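PDB 6XHK: ribulose-5-phosphate reductase 1 from Staphylococcus aureus, which catalyses the NADPH-dependent reduction of D-ribulose 5-phosphate to D-ribitol 5-phosphate, a step in making the poly(ribitol phosphate) teichoic acid of the cell wall. Local coordinates for residues M1-Y6 with F116-V121; V146-H151 with G173-I178. All blocks are in the same frame, centred on the assembly; numbering follows the deposited sequence.

In the fold
In this zinc-containing alcohol dehydrogenase fold, contact 1 lies in the GroES-like part and contact 2 near the middle of the chain at the NADPH site. Contact 1 joins the N-terminal strand 2-10 to the loop ahead of strand 121-123, with its centre about 23 Å from the centre of the chain. Contact 2 packs helix 143-155 against helix 174-186, about 6 Å from that centre (centre to centre). The centres of contacts 1 and 2 are about 29 Å apart, and the nearest atoms of contacts 1 and 2 about 11 Å apart. Both lie near residues predicted to bind the catalytic zinc: the Met117 side chain is about 8 Å from that of His64, and the Val148 side chain about 5 Å from that of Glu144.

Contact 1 of 2, residues M1-Y6 with F116-V121; sequences MINQVY and FMQDFV
Val5 and Gln118 face each other across a single antiparallel bridge, their CA atoms 4.3 Å apart, where strand 2-10 meets the irregular segment 116-121; strand 13-20 pairs with strand 2-10 as well. The bridge is flanked by two backbone bonds, Tyr6 N to Met117 O and Asp119 N to Gln4 O. Met117 is the centre of an inverse gamma turn. The contact thus ties the sheet of strands 2-10 and 13-20 to the loop leading into strand 121-123, which pairs with strand 28-36 in the mixed sheet.

Beyond the bridge, the amide of Asn3 takes over from the backbone and grips the main chain of Phe120 twice. Its OD1 accepts from Phe120 N at 2.9 Å, a bent bond (131° at the hydrogen), while ND2 donates to Phe120 O at 2.8 Å. CG of Asn3 stands anti to the backbone N (chi1 -164°), which carries the amide across to the loop. Phe120 O also receives Gln118 NE2, so two side-chain amides hold one carbonyl. Gln4 reaches over with an extended chain and donates NE2 to Asp119 OD2, although the modelled separation is doubtfully short. At the start of the segment, Met1 CE sits over one face of the Phe120 ring, 4.2 Å from its centroid, a CH-pi contact with SD placed obliquely.

The Asn3 amide therefore continues the pairing past the last backbone bond, at Phe120.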
ATOM      1  N   MET A   1      -4.637  26.390 -19.389  1.00 94.27           N
ATOM      2  CA  MET A   1      -5.497  25.883 -18.310  1.00 92.30           C
ATOM      3  C   MET A   1      -4.881  26.048 -16.908  1.00 90.36           C
ATOM      4  O   MET A   1      -3.670  26.006 -16.762  1.00100.60           O
ATOM      5  CB  MET A   1      -5.842  24.427 -18.579  1.00 88.87           C
ATOM      6  CG  MET A   1      -7.012  23.930 -17.771  1.00 95.58           C
ATOM      7  SD  MET A   1      -7.776  22.421 -18.405  1.00100.27           S
ATOM      8  CE  MET A   1      -6.477  21.218 -18.285  1.00110.60           C
ATOM      9  N   ILE A   2      -5.713  26.269 -15.889  1.00 89.87           N
ATOM     10  CA  ILE A   2      -5.250  26.589 -14.540  1.00 89.96           C
ATOM     11  C   ILE A   2      -5.562  25.425 -13.615  1.00 98.81           C
ATOM     12  O   ILE A   2      -6.728  25.026 -13.467  1.00 87.42           O
ATOM     13  CB  ILE A   2      -5.882  27.878 -13.991  1.00 91.10           C
ATOM     14  CG1 ILE A   2      -5.490  29.090 -14.807  1.00 93.17           C
ATOM     15  CG2 ILE A   2      -5.415  28.114 -12.585  1.00 91.16           C
ATOM     16  CD1 ILE A   2      -4.007  29.288 -14.901  1.00 94.24           C
ATOM     17  N   ASN A   3      -4.525  24.912 -12.954  1.00 99.72           N
ATOM     18  CA  ASN A   3      -4.647  23.797 -12.021  1.00 86.66           C
ATOM     19  C   ASN A   3      -4.553  24.323 -10.594  1.00 86.97           C
ATOM     20  O   ASN A   3      -3.674  25.132 -10.284  1.00108.78           O
ATOM     21  CB  ASN A   3      -3.555  22.759 -12.279  1.00 86.30           C
ATOM     22  CG  ASN A   3      -3.843  21.420 -11.625  1.00 90.26           C
ATOM     23  OD1 ASN A   3      -4.957  21.153 -11.189  1.00 95.54           O
ATOM     24  ND2 ASN A   3      -2.843  20.559 -11.587  1.00 92.48           N
ATOM     25  N   GLN A   4      -5.482  23.905  -9.740  1.00 86.13           N
ATOM     26  CA  GLN A   4      -5.401  24.223  -8.323  1.00 86.35           C
ATOM     27  C   GLN A   4      -4.727  23.052  -7.626  1.00110.81           C
ATOM     28  O   GLN A   4      -5.222  21.918  -7.680  1.00 84.66           O
ATOM     29  CB  GLN A   4      -6.773  24.475  -7.701  1.00 89.28           C
ATOM     30  CG  GLN A   4      -7.574  25.566  -8.335  1.00 93.58           C
ATOM     31  CD  GLN A   4      -8.980  25.645  -7.785  1.00 97.72           C
ATOM     32  OE1 GLN A   4      -9.407  26.712  -7.311  1.00103.07           O
ATOM     33  NE2 GLN A   4      -9.701  24.519  -7.807  1.00 85.75           N
ATOM     34  N   VAL A   5      -3.598  23.323  -6.985  1.00110.61           N
ATOM     35  CA  VAL A   5      -2.878  22.331  -6.198  1.00101.93           C
ATOM     36  C   VAL A   5      -3.156  22.614  -4.731  1.00102.70           C
ATOM     37  O   VAL A   5      -3.123  23.773  -4.300  1.00110.07           O
ATOM     38  CB  VAL A   5      -1.373  22.369  -6.504  1.00 90.90           C
ATOM     39  CG1 VAL A   5      -0.611  21.492  -5.540  1.00 91.67           C
ATOM     40  CG2 VAL A   5      -1.123  21.941  -7.935  1.00 90.57           C
ATOM     41  N   TYR A   6      -3.467  21.565  -3.977  1.00 97.68           N
ATOM     42  CA  TYR A   6      -3.756  21.667  -2.547  1.00 99.33           C
ATOM     43  C   TYR A   6      -2.532  21.153  -1.800  1.00 97.21           C
ATOM     44  O   TYR A   6      -2.364  19.944  -1.591  1.00 94.54           O
ATOM     45  CB  TYR A   6      -5.045  20.917  -2.206  1.00102.06           C
ATOM     46  CG  TYR A   6      -6.237  21.453  -2.983  1.00107.42           C
ATOM     47  CD1 TYR A   6      -6.882  22.633  -2.585  1.00100.32           C
ATOM     48  CD2 TYR A   6      -6.635  20.862  -4.176  1.00112.81           C
ATOM     49  CE1 TYR A   6      -7.949  23.154  -3.312  1.00 91.08           C
ATOM     50  CE2 TYR A   6      -7.694  21.380  -4.918  1.00114.68           C
ATOM     51  CZ  TYR A   6      -8.344  22.527  -4.488  1.00103.34           C
ATOM     52  OH  TYR A   6      -9.394  23.021  -5.244  1.00103.53           O
ATOM     53  N   PHE A 116      -1.160  14.092  -5.418  1.00 96.27           N
ATOM     54  CA  PHE A 116      -2.440  13.879  -6.090  1.00 93.25           C
ATOM     55  C   PHE A 116      -3.554  14.800  -5.608  1.00 93.65           C
ATOM     56  O   PHE A 116      -4.606  14.859  -6.255  1.00 77.38           O
ATOM     57  CB  PHE A 116      -2.909  12.421  -5.935  1.00 78.15           C
ATOM     58  CG  PHE A 116      -2.102  11.425  -6.722  1.00 78.71           C
ATOM     59  CD1 PHE A 116      -1.123  11.835  -7.610  1.00 83.51           C
ATOM     60  CD2 PHE A 116      -2.301  10.060  -6.542  1.00 92.54           C
ATOM     61  CE1 PHE A 116      -0.375  10.895  -8.329  1.00 81.70           C
ATOM     62  CE2 PHE A 116      -1.552   9.111  -7.251  1.00 79.88           C
ATOM     63  CZ  PHE A 116      -0.594   9.530  -8.151  1.00 80.11           C
ATOM     64  N   MET A 117      -3.374  15.527  -4.511  1.00 90.10           N
ATOM     65  CA  MET A 117      -4.397  16.491  -4.109  1.00 83.49           C
ATOM     66  C   MET A 117      -4.328  17.718  -5.012  1.00 85.93           C
ATOM     67  O   MET A 117      -3.880  18.799  -4.628  1.00 95.84           O
ATOM     68  CB  MET A 117      -4.242  16.860  -2.646  1.00 91.64           C
ATOM     69  CG  MET A 117      -4.119  15.676  -1.742  1.00102.35           C
ATOM     70  SD  MET A 117      -3.536  16.277  -0.172  1.00121.75           S
ATOM     71  CE  MET A 117      -4.955  17.166   0.389  1.00 92.12           C
ATOM     72  N   GLN A 118      -4.800  17.547  -6.244  1.00 98.36           N
ATOM     73  CA  GLN A 118      -4.908  18.671  -7.162  1.00 96.68           C
ATOM     74  C   GLN A 118      -6.056  18.414  -8.135  1.00 91.51           C
ATOM     75  O   GLN A 118      -6.586  17.304  -8.221  1.00 95.07           O
ATOM     76  CB  GLN A 118      -3.577  18.917  -7.891  1.00 89.21           C
ATOM     77  CG  GLN A 118      -2.875  17.704  -8.437  1.00 77.88           C
ATOM     78  CD  GLN A 118      -1.390  17.935  -8.530  1.00103.17           C
ATOM     79  OE1 GLN A 118      -0.785  18.400  -7.573  1.00104.99           O
ATOM     80  NE2 GLN A 118      -0.804  17.679  -9.697  1.00111.72           N
ATOM     81  N   ASP A 119      -6.448  19.468  -8.863  1.00 90.86           N
ATOM     82  CA  ASP A 119      -7.567  19.339  -9.792  1.00 87.28           C
ATOM     83  C   ASP A 119      -7.211  18.449 -10.980  1.00 93.71           C
ATOM     84  O   ASP A 119      -8.083  17.742 -11.496  1.00 98.15           O
ATOM     85  CB  ASP A 119      -8.027  20.709 -10.293  1.00 83.24           C
ATOM     86  CG  ASP A 119      -8.921  21.439  -9.303  1.00 99.19           C
ATOM     87  OD1 ASP A 119      -9.633  20.764  -8.519  1.00105.47           O
ATOM     88  OD2 ASP A 119      -8.944  22.695  -9.352  1.00107.64           O
ATOM     89  N   PHE A 120      -5.947  18.465 -11.429  1.00 90.14           N
ATOM     90  CA  PHE A 120      -5.517  17.620 -12.535  1.00 86.02           C
ATOM     91  C   PHE A 120      -4.134  17.052 -12.232  1.00 89.32           C
ATOM     92  O   PHE A 120      -3.283  17.745 -11.667  1.00 98.87           O
ATOM     93  CB  PHE A 120      -5.451  18.389 -13.853  1.00 92.35           C
ATOM     94  CG  PHE A 120      -6.758  18.990 -14.276  1.00100.24           C
ATOM     95  CD1 PHE A 120      -7.748  18.216 -14.857  1.00 95.97           C
ATOM     96  CD2 PHE A 120      -6.947  20.376 -14.179  1.00 97.76           C
ATOM     97  CE1 PHE A 120      -8.934  18.790 -15.253  1.00102.87           C
ATOM     98  CE2 PHE A 120      -8.114  20.968 -14.589  1.00 92.90           C
ATOM     99  CZ  PHE A 120      -9.112  20.174 -15.131  1.00102.17           C
ATOM    100  N   VAL A 121      -3.915  15.796 -12.613  1.00 84.76           N
ATOM    101  CA  VAL A 121      -2.637  15.110 -12.439  1.00 82.14           C
ATOM    102  C   VAL A 121      -2.124  14.724 -13.815  1.00 83.45           C
ATOM    103  O   VAL A 121      -2.830  14.057 -14.577  1.00 90.15           O
ATOM    104  CB  VAL A 121      -2.766  13.869 -11.540  1.00 78.93           C
ATOM    105  CG1 VAL A 121      -1.429  13.260 -11.300  1.00 79.28           C
ATOM    106  CG2 VAL A 121      -3.349  14.257 -10.205  1.00 78.33           C
TER

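Contact 2 of 2, residues V146-H151 with G173-I178; sequences VTVSLH and GNLGYI. With NDP (NADPH dihydro-nicotinamide-adenine-dinucleotide phosphate), chain B.
Apolar contact between Val146, Ser149 and Ile178 joins the two helices; the axes of the segments 146-151 and 174-178 approach to 9.5 Å and cross at -61°. Ile178 CG2, anti to its own backbone N, points into the interface and meets both the CA and the CG2 of Val146, the two methyls 3.7 Å apart. The same methyl lies 3.8 Å from Ser149 CB. Leu175 CD2 also comes near Ser149 CB, at about a right angle to Ile178 CG2, and, more loosely, Val148 CG1. No hydrogen bond crosses between the segments; the hydroxyl of Ser149 is bonded instead to Thr179 OG1, one residue beyond Ile178.

Contacts with NADPH come from both helices. Val148 spreads its two methyls against the nicotinamide end, CG1 3.6 Å from C7N of the carboxamide and CG2 3.6 Å from C4N of the ring. Leu175 CD1 approaches the adjoining ribose, 3.5 Å from O4D.

Within the two segments, the polar bonds come from the start of helix 174-186; Asp172, Lys201 and Ser279 add others. Leu175 N donates to O1N of the nicotinamide-side phosphate at 3.2 Å, and Asn174 N makes a weak bond to O2A of the other phosphate. Gly173, at the N-cap, brings its CA near O2A. A pyrophosphate met by main-chain amides at a glycine-rich helix N-terminus, following strand 166-170, is characteristic of the Rossmann dinucleotide-binding fold.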
ATOM      1  N   VAL A 146      -1.434  -2.906  -2.707  1.00 91.74           N
ATOM      2  CA  VAL A 146      -1.470  -4.224  -3.319  1.00 92.32           C
ATOM      3  C   VAL A 146      -0.253  -4.427  -4.196  1.00 93.84           C
ATOM      4  O   VAL A 146       0.264  -5.545  -4.305  1.00102.62           O
ATOM      5  CB  VAL A 146      -2.772  -4.421  -4.109  1.00 92.05           C
ATOM      6  CG1 VAL A 146      -2.779  -5.796  -4.732  1.00 89.43           C
ATOM      7  CG2 VAL A 146      -3.958  -4.255  -3.185  1.00 90.27           C
ATOM      8  N   THR A 147       0.249  -3.357  -4.810  1.00 92.64           N
ATOM      9  CA  THR A 147       1.433  -3.526  -5.645  1.00 98.77           C
ATOM     10  C   THR A 147       2.666  -3.780  -4.788  1.00 96.69           C
ATOM     11  O   THR A 147       3.480  -4.643  -5.123  1.00 89.19           O
ATOM     12  CB  THR A 147       1.673  -2.319  -6.550  1.00 97.10           C
ATOM     13  OG1 THR A 147       1.788  -1.130  -5.762  1.00 96.68           O
ATOM     14  CG2 THR A 147       0.527  -2.179  -7.527  1.00 91.51           C
ATOM     15  N   VAL A 148       2.830  -3.013  -3.698  1.00 95.86           N
ATOM     16  CA  VAL A 148       3.944  -3.223  -2.770  1.00 94.75           C
ATOM     17  C   VAL A 148       3.994  -4.678  -2.327  1.00 95.20           C
ATOM     18  O   VAL A 148       5.055  -5.336  -2.353  1.00 98.35           O
ATOM     19  CB  VAL A 148       3.809  -2.268  -1.567  1.00 89.36           C
ATOM     20  CG1 VAL A 148       4.768  -2.650  -0.479  1.00 90.81           C
ATOM     21  CG2 VAL A 148       4.058  -0.840  -2.004  1.00 94.23           C
ATOM     22  N   SER A 149       2.830  -5.209  -1.957  1.00 82.52           N
ATOM     23  CA  SER A 149       2.741  -6.592  -1.511  1.00 89.65           C
ATOM     24  C   SER A 149       3.127  -7.563  -2.622  1.00 94.20           C
ATOM     25  O   SER A 149       4.023  -8.400  -2.437  1.00 93.40           O
ATOM     26  CB  SER A 149       1.331  -6.872  -0.996  1.00 82.14           C
ATOM     27  OG  SER A 149       1.188  -8.215  -0.623  1.00 81.98           O
ATOM     28  N   LEU A 150       2.465  -7.475  -3.782  1.00 84.52           N
ATOM     29  CA  LEU A 150       2.797  -8.381  -4.880  1.00 86.02           C
ATOM     30  C   LEU A 150       4.275  -8.299  -5.252  1.00 89.58           C
ATOM     31  O   LEU A 150       4.895  -9.321  -5.569  1.00 94.86           O
ATOM     32  CB  LEU A 150       1.936  -8.077  -6.097  1.00 87.98           C
ATOM     33  CG  LEU A 150       2.266  -8.928  -7.320  1.00 91.12           C
ATOM     34  CD1 LEU A 150       1.683 -10.321  -7.199  1.00 90.85           C
ATOM     35  CD2 LEU A 150       1.831  -8.248  -8.612  1.00 92.20           C
ATOM     36  N   HIS A 151       4.850  -7.093  -5.240  1.00 88.39           N
ATOM     37  CA  HIS A 151       6.269  -6.932  -5.528  1.00 86.23           C
ATOM     38  C   HIS A 151       7.105  -7.778  -4.580  1.00 90.80           C
ATOM     39  O   HIS A 151       7.974  -8.553  -5.013  1.00 86.40           O
ATOM     40  CB  HIS A 151       6.667  -5.455  -5.424  1.00 92.21           C
ATOM     41  CG  HIS A 151       8.036  -5.164  -5.955  1.00108.06           C
ATOM     42  ND1 HIS A 151       8.444  -5.544  -7.219  1.00106.53           N
ATOM     43  CD2 HIS A 151       9.110  -4.573  -5.375  1.00103.28           C
ATOM     44  CE1 HIS A 151       9.699  -5.179  -7.400  1.00100.53           C
ATOM     45  NE2 HIS A 151      10.129  -4.592  -6.296  1.00 99.49           N
ATOM     46  N   GLY A 173      -2.318  -5.710  10.127  1.00 84.65           N
ATOM     47  CA  GLY A 173      -2.833  -4.465   9.572  1.00 84.68           C
ATOM     48  C   GLY A 173      -3.082  -4.467   8.071  1.00 84.38           C
ATOM     49  O   GLY A 173      -3.407  -5.520   7.509  1.00 83.97           O
ATOM     50  N   ASN A 174      -2.921  -3.317   7.398  1.00 84.87           N
ATOM     51  CA  ASN A 174      -3.298  -3.250   5.986  1.00 92.39           C
ATOM     52  C   ASN A 174      -2.384  -4.108   5.110  1.00 83.41           C
ATOM     53  O   ASN A 174      -2.874  -4.916   4.306  1.00 83.56           O
ATOM     54  CB  ASN A 174      -3.338  -1.798   5.480  1.00 96.79           C
ATOM     55  CG  ASN A 174      -4.086  -0.857   6.417  1.00102.46           C
ATOM     56  OD1 ASN A 174      -5.107  -1.219   7.016  1.00116.26           O
ATOM     57  ND2 ASN A 174      -3.595   0.371   6.518  1.00 89.46           N
ATOM     58  N   LEU A 175      -1.054  -3.951   5.243  1.00 82.17           N
ATOM     59  CA  LEU A 175      -0.134  -4.804   4.481  1.00 80.96           C
ATOM     60  C   LEU A 175      -0.262  -6.279   4.844  1.00 91.66           C
ATOM     61  O   LEU A 175      -0.244  -7.146   3.955  1.00 90.89           O
ATOM     62  CB  LEU A 175       1.304  -4.364   4.661  1.00 80.15           C
ATOM     63  CG  LEU A 175       1.856  -3.578   3.504  1.00 91.84           C
ATOM     64  CD1 LEU A 175       3.229  -3.044   3.860  1.00108.01           C
ATOM     65  CD2 LEU A 175       1.935  -4.565   2.357  1.00 85.77           C
ATOM     66  N   GLY A 176      -0.338  -6.591   6.139  1.00 80.29           N
ATOM     67  CA  GLY A 176      -0.671  -7.951   6.523  1.00 80.27           C
ATOM     68  C   GLY A 176      -1.827  -8.523   5.723  1.00 90.24           C
ATOM     69  O   GLY A 176      -1.693  -9.577   5.089  1.00 81.27           O
ATOM     70  N   TYR A 177      -2.975  -7.814   5.729  1.00 82.52           N
ATOM     71  CA  TYR A 177      -4.211  -8.318   5.124  1.00 83.98           C
ATOM     72  C   TYR A 177      -4.072  -8.488   3.618  1.00 86.67           C
ATOM     73  O   TYR A 177      -4.466  -9.521   3.059  1.00 86.38           O
ATOM     74  CB  TYR A 177      -5.379  -7.388   5.489  1.00 88.83           C
ATOM     75  CG  TYR A 177      -6.776  -7.865   5.088  1.00 96.52           C
ATOM     76  CD1 TYR A 177      -7.433  -7.317   3.972  1.00 97.43           C
ATOM     77  CD2 TYR A 177      -7.422  -8.877   5.794  1.00 96.66           C
ATOM     78  CE1 TYR A 177      -8.692  -7.739   3.601  1.00 91.28           C
ATOM     79  CE2 TYR A 177      -8.684  -9.320   5.418  1.00 95.88           C
ATOM     80  CZ  TYR A 177      -9.311  -8.750   4.316  1.00101.84           C
ATOM     81  OH  TYR A 177     -10.564  -9.196   3.945  1.00110.87           O
ATOM     82  N   ILE A 178      -3.504  -7.487   2.940  1.00 86.21           N
ATOM     83  CA  ILE A 178      -3.337  -7.589   1.492  1.00 84.26           C
ATOM     84  C   ILE A 178      -2.463  -8.779   1.135  1.00 85.79           C
ATOM     85  O   ILE A 178      -2.784  -9.556   0.224  1.00 91.43           O
ATOM     86  CB  ILE A 178      -2.783  -6.269   0.926  1.00 84.18           C
ATOM     87  CG1 ILE A 178      -3.790  -5.143   1.183  1.00 96.16           C
ATOM     88  CG2 ILE A 178      -2.410  -6.411  -0.541  1.00 84.75           C
ATOM     89  CD1 ILE A 178      -3.458  -3.856   0.517  1.00 98.58           C
TER
HETATM   90  PA  NDP B 401      -0.515  -0.593  10.402  1.00140.77           P
HETATM   91  O1A NDP B 401      -0.841   0.642  11.193  1.00158.92           O
HETATM   92  O2A NDP B 401      -1.790  -1.188   9.814  1.00137.07           O
HETATM   93  O5B NDP B 401       0.288  -1.662  11.388  1.00136.42           O
HETATM   94  C5B NDP B 401       0.306  -3.093  11.069  1.00117.39           C
HETATM   95  C4B NDP B 401      -0.019  -3.969  12.337  1.00 96.54           C
HETATM   96  O4B NDP B 401       1.050  -4.495  12.874  1.00 89.37           O
HETATM   97  C3B NDP B 401      -0.659  -3.105  13.461  1.00 89.51           C
HETATM   98  O3B NDP B 401      -1.911  -3.545  13.763  1.00 89.35           O
HETATM   99  C2B NDP B 401       0.185  -3.301  14.713  1.00 82.78           C
HETATM  100  O2B NDP B 401      -0.804  -3.435  15.818  1.00 77.84           O
HETATM  101  C1B NDP B 401       0.807  -4.429  14.476  1.00 88.49           C
HETATM  102  N9A NDP B 401       2.028  -4.645  15.258  1.00 92.88           N
HETATM  103  C8A NDP B 401       2.683  -3.790  16.096  1.00103.79           C
HETATM  104  N7A NDP B 401       3.768  -4.432  16.615  1.00 92.22           N
HETATM  105  C5A NDP B 401       3.777  -5.655  16.109  1.00 93.77           C
HETATM  106  C6A NDP B 401       4.741  -6.828  16.328  1.00 81.84           C
HETATM  107  N6A NDP B 401       5.871  -6.649  17.213  1.00 84.99           N
HETATM  108  N1A NDP B 401       4.499  -8.056  15.649  1.00 66.98           N
HETATM  109  C2A NDP B 401       3.362  -8.213  14.769  1.00 64.85           C
HETATM  110  N3A NDP B 401       2.443  -7.076  14.565  1.00 79.88           N
HETATM  111  C4A NDP B 401       2.700  -5.791  15.274  1.00 88.69           C
HETATM  112  O3  NDP B 401       0.487  -0.221   9.093  1.00134.05           O
HETATM  113  PN  NDP B 401       0.596  -1.106   7.649  1.00135.47           P
HETATM  114  O1N NDP B 401       0.039  -2.520   7.834  1.00144.51           O
HETATM  115  O2N NDP B 401      -0.233  -0.445   6.597  1.00151.93           O
HETATM  116  O5D NDP B 401       2.196  -1.099   7.185  1.00131.84           O
HETATM  117  C5D NDP B 401       3.221  -0.843   8.170  1.00127.78           C
HETATM  118  C4D NDP B 401       4.527  -0.485   7.656  1.00124.75           C
HETATM  119  O4D NDP B 401       4.690  -0.766   6.104  1.00115.63           O
HETATM  120  C3D NDP B 401       4.847   1.020   7.817  1.00137.61           C
HETATM  121  O3D NDP B 401       6.229   1.213   8.348  1.00143.04           O
HETATM  122  C2D NDP B 401       4.704   1.542   6.574  1.00142.46           C
HETATM  123  O2D NDP B 401       5.467   2.770   6.346  1.00152.90           O
HETATM  124  C1D NDP B 401       5.177   0.342   5.576  1.00126.08           C
HETATM  125  N1N NDP B 401       4.844   0.540   4.149  1.00119.50           N
HETATM  126  C2N NDP B 401       5.851   0.116   3.173  1.00134.05           C
HETATM  127  C3N NDP B 401       5.752   0.431   1.670  1.00141.63           C
HETATM  128  C7N NDP B 401       6.918  -0.064   0.721  1.00144.56           C
HETATM  129  O7N NDP B 401       7.105   0.475  -0.344  1.00156.21           O
HETATM  130  N7N NDP B 401       7.761  -1.181   1.153  1.00131.37           N
HETATM  131  C4N NDP B 401       4.411   0.963   1.108  1.00139.28           C
HETATM  132  C5N NDP B 401       3.498   1.579   2.192  1.00131.03           C
HETATM  133  C6N NDP B 401       3.593   1.134   3.667  1.00116.03           C
HETATM  134  P2B NDP B 401      -0.770  -2.260  16.943  1.00106.76           P
HETATM  135  O1X NDP B 401       0.647  -1.975  17.396  1.00 99.07           O
HETATM  136  O2X NDP B 401      -1.333  -0.999  16.312  1.00115.68           O
HETATM  137  O3X NDP B 401      -1.598  -2.726  18.130  1.00120.52           O